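Local coordinates for protein cysteine synthase 3 (Entamoeba histolytica, PDB 6KR5) that probably catalyses the last step of cysteine synthesis as a pyridoxal-phosphate enzyme, O-acetylserine sulfhydrylase, which replaces the acetate of O-acetylserine with sulfide, at residues F51-D59 / L306-L314; W263-Y272 / D317-K327. All coordinates share one frame; numbering follows the deposited sequence. Where two conformers were deposited one is given.

Interaction 1 of 2, residues F51-D59 / L306-L314. With PLP (pyridoxal-5'-phosphate), chain D.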
loop_
_atom_site.group_PDB
_atom_site.type_symbol
_atom_site.label_atom_id
_atom_site.label_comp_id
_atom_site.label_asym_id
_atom_site.label_seq_id
_atom_site.Cartn_x
_atom_site.Cartn_y
_atom_site.Cartn_z
ATOM N N PHE B 51 5.782 0.352 -0.108
ATOM C CA PHE B 51 5.525 1.302 0.966
ATOM C C PHE B 51 5.429 2.745 0.484
ATOM O O PHE B 51 5.094 3.624 1.284
ATOM C CB PHE B 51 6.594 1.172 2.052
ATOM C CG PHE B 51 6.280 0.115 3.073
ATOM C CD1 PHE B 51 6.407 -1.216 2.754
ATOM C CD2 PHE B 51 5.872 0.462 4.346
ATOM C CE1 PHE B 51 6.120 -2.196 3.698
ATOM C CE2 PHE B 51 5.580 -0.513 5.282
ATOM C CZ PHE B 51 5.714 -1.833 4.953
ATOM N N ASN B 52 5.709 3.023 -0.790
ATOM C CA ASN B 52 5.423 4.346 -1.326
ATOM C C ASN B 52 3.919 4.625 -1.261
ATOM O O ASN B 52 3.105 3.692 -1.224
ATOM C CB ASN B 52 5.936 4.438 -2.759
ATOM C CG ASN B 52 7.443 4.602 -2.817
ATOM O OD1 ASN B 52 7.974 5.639 -2.420
ATOM N ND2 ASN B 52 8.143 3.572 -3.284
ATOM N N PRO B 53 3.516 5.902 -1.225
ATOM C CA PRO B 53 2.079 6.210 -1.050
ATOM C C PRO B 53 1.165 5.587 -2.094
ATOM O O PRO B 53 0.041 5.183 -1.752
ATOM C CB PRO B 53 2.035 7.747 -1.106
ATOM C CG PRO B 53 3.389 8.174 -1.651
ATOM C CD PRO B 53 4.349 7.116 -1.192
ATOM N N MET B 54 1.592 5.497 -3.357
ATOM C CA MET B 54 0.820 4.760 -4.347
ATOM C C MET B 54 1.477 3.424 -4.685
ATOM O O MET B 54 1.197 2.830 -5.731
ATOM C CB MET B 54 0.567 5.614 -5.590
ATOM C CG MET B 54 -0.617 6.584 -5.413
ATOM S SD MET B 54 -2.147 5.831 -4.785
ATOM C CE MET B 54 -2.421 4.596 -6.050
ATOM N N SER B 55 2.329 2.936 -3.784
ATOM C CA SER B 55 2.633 1.512 -3.641
ATOM C C SER B 55 3.464 0.940 -4.781
ATOM O O SER B 55 3.415 -0.268 -5.042
ATOM C CB SER B 55 1.352 0.697 -3.460
ATOM O OG SER B 55 0.649 1.196 -2.336
ATOM N N SER B 56 4.270 1.762 -5.447
ATOM C CA SER B 56 5.270 1.199 -6.339
ATOM C C SER B 56 6.470 2.121 -6.418
ATOM O O SER B 56 6.416 3.292 -6.041
ATOM C CB SER B 56 4.727 0.946 -7.748
ATOM O OG SER B 56 4.924 2.084 -8.583
ATOM N N VAL B 57 7.564 1.553 -6.927
ATOM C CA VAL B 57 8.794 2.304 -7.147
ATOM C C VAL B 57 8.564 3.501 -8.057
ATOM O O VAL B 57 9.301 4.494 -7.987
ATOM C CB VAL B 57 9.851 1.335 -7.711
ATOM C CG1 VAL B 57 9.429 0.819 -9.070
ATOM C CG2 VAL B 57 11.215 1.989 -7.765
ATOM N N LYS B 58 7.543 3.441 -8.916
ATOM C CA LYS B 58 7.313 4.543 -9.847
ATOM C C LYS B 58 6.834 5.817 -9.163
ATOM O O LYS B 58 6.845 6.874 -9.803
ATOM C CB LYS B 58 6.320 4.129 -10.929
ATOM C CG LYS B 58 6.814 2.974 -11.790
ATOM C CD LYS B 58 8.210 3.216 -12.352
ATOM C CE LYS B 58 8.465 2.297 -13.526
ATOM N NZ LYS B 58 9.306 1.159 -13.062
ATOM N N ASP B 59 6.428 5.761 -7.894
ATOM C CA ASP B 59 6.212 7.004 -7.155
ATOM C C ASP B 59 7.459 7.873 -7.206
ATOM O O ASP B 59 7.378 9.096 -7.376
ATOM C CB ASP B 59 5.874 6.717 -5.689
ATOM C CG ASP B 59 4.452 6.251 -5.471
ATOM O OD1 ASP B 59 3.875 5.594 -6.355
ATOM O OD2 ASP B 59 3.924 6.540 -4.374
ATOM N N LEU B 306 11.890 -4.921 -4.431
ATOM C CA LEU B 306 10.544 -5.432 -4.702
ATOM C C LEU B 306 9.699 -4.270 -5.214
ATOM O O LEU B 306 9.258 -3.433 -4.414
ATOM C CB LEU B 306 9.916 -6.050 -3.446
ATOM C CG LEU B 306 10.742 -7.122 -2.714
ATOM C CD1 LEU B 306 9.827 -7.933 -1.794
ATOM C CD2 LEU B 306 11.448 -8.026 -3.670
ATOM N N PRO B 307 9.461 -4.160 -6.528
ATOM C CA PRO B 307 8.904 -2.900 -7.069
ATOM C C PRO B 307 7.469 -2.560 -6.678
ATOM O O PRO B 307 7.128 -1.363 -6.694
ATOM C CB PRO B 307 9.021 -3.099 -8.589
ATOM C CG PRO B 307 10.207 -4.015 -8.752
ATOM C CD PRO B 307 10.066 -4.987 -7.593
ATOM N N ASP B 308 6.597 -3.529 -6.387
ATOM C CA ASP B 308 5.213 -3.185 -6.039
ATOM C C ASP B 308 4.560 -4.362 -5.316
ATOM O O ASP B 308 5.214 -5.364 -4.999
ATOM C CB ASP B 308 4.401 -2.719 -7.266
ATOM C CG ASP B 308 4.042 -3.839 -8.249
ATOM O OD1 ASP B 308 4.463 -5.007 -8.070
ATOM O OD2 ASP B 308 3.330 -3.525 -9.242
ATOM N N CYS B 309 3.258 -4.239 -5.076
ATOM C CA CYS B 309 2.502 -5.136 -4.212
ATOM C C CYS B 309 1.638 -6.096 -5.023
ATOM O O CYS B 309 1.159 -5.763 -6.109
ATOM C CB CYS B 309 1.617 -4.320 -3.271
ATOM S SG CYS B 309 0.623 -5.319 -2.153
ATOM N N GLY B 310 1.416 -7.293 -4.466
ATOM C CA GLY B 310 0.593 -8.276 -5.140
ATOM C C GLY B 310 -0.865 -7.890 -5.254
ATOM O O GLY B 310 -1.557 -8.405 -6.139
ATOM N N GLU B 311 -1.343 -6.983 -4.392
ATOM C CA GLU B 311 -2.739 -6.563 -4.463
ATOM C C GLU B 311 -3.068 -5.944 -5.815
ATOM O O GLU B 311 -4.215 -6.012 -6.270
ATOM C CB GLU B 311 -3.049 -5.577 -3.333
ATOM C CG GLU B 311 -4.519 -5.161 -3.283
ATOM C CD GLU B 311 -4.871 -4.308 -2.079
ATOM O OE1 GLU B 311 -3.955 -3.910 -1.328
ATOM O OE2 GLU B 311 -6.077 -4.043 -1.891
ATOM N N ARG B 312 -2.077 -5.353 -6.475
ATOM C CA ARG B 312 -2.246 -4.793 -7.812
ATOM C C ARG B 312 -2.433 -5.865 -8.885
ATOM O O ARG B 312 -2.673 -5.520 -10.049
ATOM C CB ARG B 312 -1.040 -3.904 -8.134
ATOM C CG ARG B 312 -1.270 -2.851 -9.217
ATOM C CD ARG B 312 -0.381 -1.628 -9.016
ATOM N NE ARG B 312 -0.911 -0.748 -7.982
ATOM C CZ ARG B 312 -0.273 0.324 -7.524
ATOM N NH1 ARG B 312 0.921 0.645 -8.016
ATOM N NH2 ARG B 312 -0.819 1.063 -6.570
ATOM N N TYR B 313 -2.357 -7.154 -8.524
ATOM C CA TYR B 313 -2.443 -8.248 -9.481
ATOM C C TYR B 313 -3.564 -9.224 -9.153
ATOM O O TYR B 313 -3.558 -10.347 -9.655
ATOM C CB TYR B 313 -1.101 -8.981 -9.566
ATOM C CG TYR B 313 -0.032 -8.009 -9.961
ATOM C CD1 TYR B 313 0.160 -7.669 -11.289
ATOM C CD2 TYR B 313 0.725 -7.366 -8.997
ATOM C CE1 TYR B 313 1.101 -6.733 -11.643
ATOM C CE2 TYR B 313 1.672 -6.439 -9.342
ATOM C CZ TYR B 313 1.852 -6.122 -10.664
ATOM O OH TYR B 313 2.795 -5.190 -11.012
ATOM N N LEU B 314 -4.536 -8.811 -8.337
ATOM C CA LEU B 314 -5.633 -9.715 -7.995
ATOM C C LEU B 314 -6.511 -10.029 -9.197
ATOM O O LEU B 314 -7.201 -11.055 -9.196
ATOM C CB LEU B 314 -6.483 -9.109 -6.884
ATOM C CG LEU B 314 -5.763 -8.861 -5.567
ATOM C CD1 LEU B 314 -6.718 -8.160 -4.608
ATOM C CD2 LEU B 314 -5.260 -10.161 -4.976
HETATM N N1 PLP D . 8.341 -3.988 -11.634
HETATM C C2 PLP D . 7.324 -3.073 -11.603
HETATM C C2A PLP D . 5.996 -3.504 -11.064
HETATM C C3 PLP D . 7.540 -1.785 -12.061
HETATM O O3 PLP D . 6.509 -0.890 -12.026
HETATM C C4 PLP D . 8.790 -1.422 -12.545
HETATM C C4A PLP D . 9.020 -0.078 -13.137
HETATM O O4A PLP D . 8.091 0.735 -13.213
HETATM C C5 PLP D . 9.819 -2.361 -12.566
HETATM C C6 PLP D . 9.578 -3.638 -12.113
HETATM C C5A PLP D . 11.190 -2.051 -13.123
HETATM O O4P PLP D . 11.830 -0.953 -12.534
HETATM P P PLP D . 12.738 -0.052 -13.498
HETATM O O1P PLP D . 13.679 -0.978 -14.249
HETATM O O2P PLP D . 11.818 0.647 -14.458
HETATM O O3P PLP D . 13.472 0.898 -12.622
HETATM O O HOH W 1 1.457 -2.106 -5.809
#
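Two flat groups organise this contact: the guanidinium of Arg312, which meets Met54, and the pyridine ring of the cofactor, which Pro307 covers on one face. The carbonyl oxygen of Met54 sits at the guanidinium edge, in its plane, while a water lies over the centre of one face. Met54 O receives Arg312 NH2 at 2.8 Å, approached from above the carbonyl plane, and takes a weaker second bond from NH1. A bend at chi3 (-79°) turns the otherwise extended arginine chain towards this oxygen. The same water donates to Ser55 O and accepts from Cys309 N, tying the two backbones together where they do not bond directly. Further along, Val57 N donates to Pro307 O at 3.0 Å, in the carbonyl plane, and Val57 CG1 lies beside Pro307 CB at 4.0 Å.

Pro307 CB is 3.2 Å from PLP N1. At the methyl edge, PLP C2A is 3.2 Å from Asp308 OD2. The Tyr313 hydroxyl donates a very short bond to that oxygen, which also accepts from Asn88, a residue whose side chain bonds Arg312 NH1 and the cofactor as well.

Lys58 NZ lies 1.3 Å from PLP C4A, consistent with the internal aldimine of a resting enzyme, but the junction atoms are doubtful because O4A, which an imine would have lost, is retained in the model. The Lys58 backbone N donates to Ser56 OG, a capping bond near the start of helix 58-72. In the dimer, Arg312 and Glu311 form reciprocal salt bridges with Glu311 and Arg312 of the second subunit, and Cys309 is in a disulfide with Cys50. The chemistry thus divides the work: 51-59 supplies the lysine linked to the cofactor, 306-314 the proline over its ring, and Arg312 joins a buried carbonyl to the subunit interface.

Interaction 2 of 2, residues W263-Y272 / D317-K327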
loop_
_atom_site.group_PDB
_atom_site.type_symbol
_atom_site.label_atom_id
_atom_site.label_comp_id
_atom_site.label_asym_id
_atom_site.label_seq_id
_atom_site.Cartn_x
_atom_site.Cartn_y
_atom_site.Cartn_z
ATOM N N TRP B 263 6.004 -16.177 -10.830
ATOM C CA TRP B 263 4.704 -16.227 -10.174
ATOM C C TRP B 263 4.730 -17.173 -8.983
ATOM O O TRP B 263 4.205 -16.852 -7.913
ATOM C CB TRP B 263 3.628 -16.678 -11.147
ATOM C CG TRP B 263 3.394 -15.772 -12.285
ATOM C CD1 TRP B 263 3.782 -14.462 -12.411
ATOM C CD2 TRP B 263 2.692 -16.104 -13.483
ATOM N NE1 TRP B 263 3.360 -13.965 -13.631
ATOM C CE2 TRP B 263 2.691 -14.954 -14.302
ATOM C CE3 TRP B 263 2.079 -17.271 -13.951
ATOM C CZ2 TRP B 263 2.078 -14.934 -15.550
ATOM C CZ3 TRP B 263 1.478 -17.252 -15.194
ATOM C CH2 TRP B 263 1.487 -16.092 -15.980
ATOM N N LYS B 264 5.309 -18.366 -9.172
ATOM C CA LYS B 264 5.405 -19.323 -8.074
ATOM C C LYS B 264 6.211 -18.748 -6.911
ATOM O O LYS B 264 5.825 -18.895 -5.746
ATOM C CB LYS B 264 6.023 -20.627 -8.577
ATOM C CG LYS B 264 6.079 -21.713 -7.512
ATOM C CD LYS B 264 6.166 -23.110 -8.125
ATOM C CE LYS B 264 7.501 -23.346 -8.781
ATOM N NZ LYS B 264 7.581 -24.655 -9.501
ATOM N N MET B 265 7.328 -18.074 -7.210
ATOM C CA MET B 265 8.099 -17.422 -6.154
ATOM C C MET B 265 7.258 -16.398 -5.397
ATOM O O MET B 265 7.306 -16.339 -4.161
ATOM C CB MET B 265 9.341 -16.752 -6.738
ATOM C CG MET B 265 10.279 -16.231 -5.666
ATOM S SD MET B 265 11.336 -17.552 -5.005
ATOM C CE MET B 265 10.640 -17.771 -3.374
ATOM N N ALA B 266 6.489 -15.574 -6.118
ATOM C CA ALA B 266 5.672 -14.560 -5.455
ATOM C C ALA B 266 4.665 -15.197 -4.512
ATOM O O ALA B 266 4.444 -14.700 -3.404
ATOM C CB ALA B 266 4.960 -13.700 -6.497
ATOM N N ARG B 267 4.048 -16.302 -4.934
ATOM C CA ARG B 267 3.108 -16.997 -4.060
ATOM C C ARG B 267 3.803 -17.549 -2.828
ATOM O O ARG B 267 3.228 -17.555 -1.732
ATOM C CB ARG B 267 2.414 -18.127 -4.815
ATOM C CG ARG B 267 1.398 -17.634 -5.829
ATOM C CD ARG B 267 0.555 -18.778 -6.368
ATOM N NE ARG B 267 1.306 -19.663 -7.258
ATOM C CZ ARG B 267 1.435 -19.482 -8.569
ATOM N NH1 ARG B 267 0.865 -18.437 -9.160
ATOM N NH2 ARG B 267 2.122 -20.356 -9.288
ATOM N N ALA B 268 5.032 -18.043 -2.987
ATOM C CA ALA B 268 5.753 -18.602 -1.843
ATOM C C ALA B 268 6.151 -17.517 -0.850
ATOM O O ALA B 268 6.111 -17.733 0.367
ATOM C CB ALA B 268 6.984 -19.365 -2.326
ATOM N N VAL B 269 6.529 -16.340 -1.349
ATOM C CA VAL B 269 6.949 -15.256 -0.468
ATOM C C VAL B 269 5.791 -14.799 0.411
ATOM O O VAL B 269 5.963 -14.571 1.614
ATOM C CB VAL B 269 7.526 -14.106 -1.310
ATOM C CG1 VAL B 269 7.766 -12.874 -0.450
ATOM C CG2 VAL B 269 8.818 -14.573 -1.955
ATOM N N VAL B 270 4.591 -14.660 -0.159
ATOM C CA VAL B 270 3.491 -14.213 0.686
ATOM C C VAL B 270 3.085 -15.320 1.663
ATOM O O VAL B 270 2.786 -15.038 2.829
ATOM C CB VAL B 270 2.314 -13.679 -0.165
ATOM C CG1 VAL B 270 1.751 -14.732 -1.061
ATOM C CG2 VAL B 270 1.217 -13.071 0.729
ATOM N N LYS B 271 3.148 -16.589 1.252
ATOM C CA LYS B 271 2.720 -17.658 2.153
ATOM C C LYS B 271 3.714 -17.880 3.286
ATOM O O LYS B 271 3.309 -18.142 4.429
ATOM C CB LYS B 271 2.516 -18.960 1.383
ATOM C CG LYS B 271 1.845 -20.052 2.223
ATOM C CD LYS B 271 1.530 -21.286 1.386
ATOM C CE LYS B 271 0.964 -22.395 2.256
ATOM N NZ LYS B 271 0.697 -23.646 1.493
ATOM N N TYR B 272 5.020 -17.807 2.996
ATOM C CA TYR B 272 6.026 -18.198 3.976
ATOM C C TYR B 272 6.780 -17.043 4.614
ATOM O O TYR B 272 7.402 -17.246 5.667
ATOM C CB TYR B 272 7.007 -19.196 3.337
ATOM C CG TYR B 272 6.252 -20.433 2.896
ATOM C CD1 TYR B 272 5.559 -21.194 3.826
ATOM C CD2 TYR B 272 6.176 -20.802 1.563
ATOM C CE1 TYR B 272 4.836 -22.306 3.446
ATOM C CE2 TYR B 272 5.453 -21.931 1.170
ATOM C CZ TYR B 272 4.785 -22.673 2.120
ATOM O OH TYR B 272 4.051 -23.802 1.770
ATOM N N ASP B 317 -4.337 -14.380 -12.431
ATOM C CA ASP B 317 -4.431 -15.639 -11.709
ATOM C C ASP B 317 -3.269 -15.843 -10.748
ATOM O O ASP B 317 -3.091 -16.961 -10.248
ATOM C CB ASP B 317 -4.529 -16.810 -12.692
ATOM C CG ASP B 317 -5.958 -17.063 -13.155
ATOM O OD1 ASP B 317 -6.856 -16.286 -12.762
ATOM O OD2 ASP B 317 -6.186 -18.037 -13.905
ATOM N N LEU B 318 -2.497 -14.783 -10.463
ATOM C CA LEU B 318 -1.316 -14.910 -9.604
ATOM C C LEU B 318 -1.656 -15.612 -8.302
ATOM O O LEU B 318 -0.859 -16.402 -7.784
ATOM C CB LEU B 318 -0.703 -13.528 -9.321
ATOM C CG LEU B 318 0.522 -13.451 -8.387
ATOM C CD1 LEU B 318 1.721 -14.181 -8.983
ATOM C CD2 LEU B 318 0.908 -12.018 -8.071
ATOM N N TYR B 319 -2.847 -15.364 -7.766
ATOM C CA TYR B 319 -3.263 -15.983 -6.517
ATOM C C TYR B 319 -4.430 -16.940 -6.687
ATOM O O TYR B 319 -5.025 -17.365 -5.689
ATOM C CB TYR B 319 -3.602 -14.909 -5.501
ATOM C CG TYR B 319 -2.437 -14.008 -5.232
ATOM C CD1 TYR B 319 -1.274 -14.506 -4.666
ATOM C CD2 TYR B 319 -2.482 -12.669 -5.577
ATOM C CE1 TYR B 319 -0.208 -13.700 -4.410
ATOM C CE2 TYR B 319 -1.421 -11.854 -5.332
ATOM C CZ TYR B 319 -0.287 -12.366 -4.750
ATOM O OH TYR B 319 0.768 -11.542 -4.485
ATOM N N LYS B 320 -4.770 -17.284 -7.924
ATOM C CA LYS B 320 -5.747 -18.326 -8.202
ATOM C C LYS B 320 -5.067 -19.688 -8.277
ATOM O O LYS B 320 -5.538 -20.655 -7.669
ATOM C CB LYS B 320 -6.492 -18.015 -9.504
ATOM N N THR B 321 -3.954 -19.764 -9.012
ATOM C CA THR B 321 -3.127 -20.964 -9.032
ATOM C C THR B 321 -2.643 -21.297 -7.626
ATOM O O THR B 321 -2.302 -20.409 -6.841
ATOM C CB THR B 321 -1.928 -20.761 -9.957
ATOM O OG1 THR B 321 -2.362 -20.129 -11.168
ATOM C CG2 THR B 321 -1.258 -22.087 -10.284
ATOM N N ILE B 322 -2.608 -22.586 -7.305
ATOM C CA ILE B 322 -2.234 -23.037 -5.972
ATOM C C ILE B 322 -1.180 -24.128 -6.097
ATOM O O ILE B 322 -1.377 -25.108 -6.824
ATOM C CB ILE B 322 -3.460 -23.542 -5.187
ATOM C CG1 ILE B 322 -3.087 -23.832 -3.729
ATOM C CG2 ILE B 322 -4.075 -24.755 -5.869
ATOM C CD1 ILE B 322 -2.789 -22.582 -2.918
ATOM N N GLU B 323 -0.052 -23.950 -5.406
ATOM C CA GLU B 323 0.927 -25.021 -5.289
ATOM C C GLU B 323 0.445 -26.011 -4.243
ATOM O O GLU B 323 0.163 -25.629 -3.102
ATOM C CB GLU B 323 2.303 -24.487 -4.901
ATOM C CG GLU B 323 3.151 -24.053 -6.083
ATOM C CD GLU B 323 2.615 -22.794 -6.722
ATOM O OE1 GLU B 323 2.394 -21.813 -5.982
ATOM O OE2 GLU B 323 2.399 -22.797 -7.953
ATOM N N GLU B 324 0.349 -27.277 -4.638
ATOM C CA GLU B 324 -0.117 -28.308 -3.720
ATOM C C GLU B 324 0.933 -28.703 -2.695
ATOM O O GLU B 324 0.577 -29.215 -1.627
ATOM C CB GLU B 324 -0.538 -29.561 -4.489
ATOM C CG GLU B 324 -1.799 -29.422 -5.317
ATOM C CD GLU B 324 -2.090 -30.682 -6.117
ATOM O OE1 GLU B 324 -2.037 -31.792 -5.528
ATOM O OE2 GLU B 324 -2.361 -30.559 -7.333
ATOM N N GLY B 325 2.206 -28.489 -2.992
ATOM C CA GLY B 325 3.251 -29.067 -2.177
ATOM C C GLY B 325 3.585 -28.249 -0.947
ATOM O O GLY B 325 3.126 -27.125 -0.740
ATOM N N THR B 326 4.434 -28.841 -0.118
ATOM C CA THR B 326 4.935 -28.189 1.076
ATOM C C THR B 326 5.943 -27.113 0.703
ATOM O O THR B 326 6.393 -27.014 -0.443
ATOM C CB THR B 326 5.622 -29.200 1.991
ATOM O OG1 THR B 326 6.768 -29.712 1.301
ATOM C CG2 THR B 326 4.685 -30.341 2.333
ATOM N N LYS B 327 6.332 -26.313 1.700
ATOM C CA LYS B 327 7.366 -25.312 1.452
ATOM C C LYS B 327 8.620 -25.945 0.871
ATOM O O LYS B 327 9.203 -25.428 -0.088
ATOM C CB LYS B 327 7.720 -24.554 2.731
ATOM C CG LYS B 327 8.796 -23.513 2.476
ATOM C CD LYS B 327 9.026 -22.598 3.671
ATOM C CE LYS B 327 10.215 -23.067 4.488
ATOM N NZ LYS B 327 10.451 -22.169 5.645
HETATM O O HOH W 2 4.495 -21.197 -4.488
HETATM O O HOH W 3 2.934 -12.160 -3.389
HETATM O O HOH W 4 -0.383 -18.526 -11.916
#
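Arg267 reaches Glu323 because its CG stands anti to the carbonyl carbon (chi1 -72°) and its chain then turns at chi3, while Glu323 folds back at chi2 (70°). The two side chains cross at about a right angle, yet their charged planes are nearly coplanar, so the arginine grips the carboxylate side-on. NE meets the syn lone pair of OE1 at 2.7 Å, and NH2 reaches OE2 at 2.8 Å. NH1 takes a third acceptor, Leu318 O at 3.0 Å, so three bonds fix the guanidinium's rotation. Thr321 CB covers one face, and Trp263 O lies over the opposite one. A water joins Glu323 OE1 to Lys264 O, adding a further link to the helix.

Apolar contacts lie to one side of the salt bridge. Leu318 CD1 packs on Trp263 CB at 3.8 Å and on Ala266, and the Tyr319 ring meets Val270. At the far end the Lys327 chain passes the Tyr272 ring in the opposite direction, its CB 3.7 Å from the ring centroid in a CH-pi contact over the face; its NZ ends at Asp34 and Gly31.

Segment 317-327, part of the connection from strand 301-306 to helix 327-335, is thereby held along helix 259-273, which packs on helix 279-292 through Met265 and Val269, while Val270 and Tyr319 touch the second subunit.

How the interactions relate
The pair illustrates how one carboxy-terminal connection serves two different settings. Interaction 1 is buried near the middle of the chain and interaction 2 only partly so, towards its outside, with centres about 19 Å apart. Both use the connection that follows strand 301-306, first at the cofactor and then along helix 259-273. An arginine is central to each: in interaction 1 it grips a backbone carbonyl and turns its charge pairing to the other subunit, whereas in interaction 2 the charge is paired within the contact. They meet directly, Tyr319 OH lying 3.3 Å from Gly310 CA and Leu318 CD2 3.9 Å from Tyr313 CB, and both touch the second subunit.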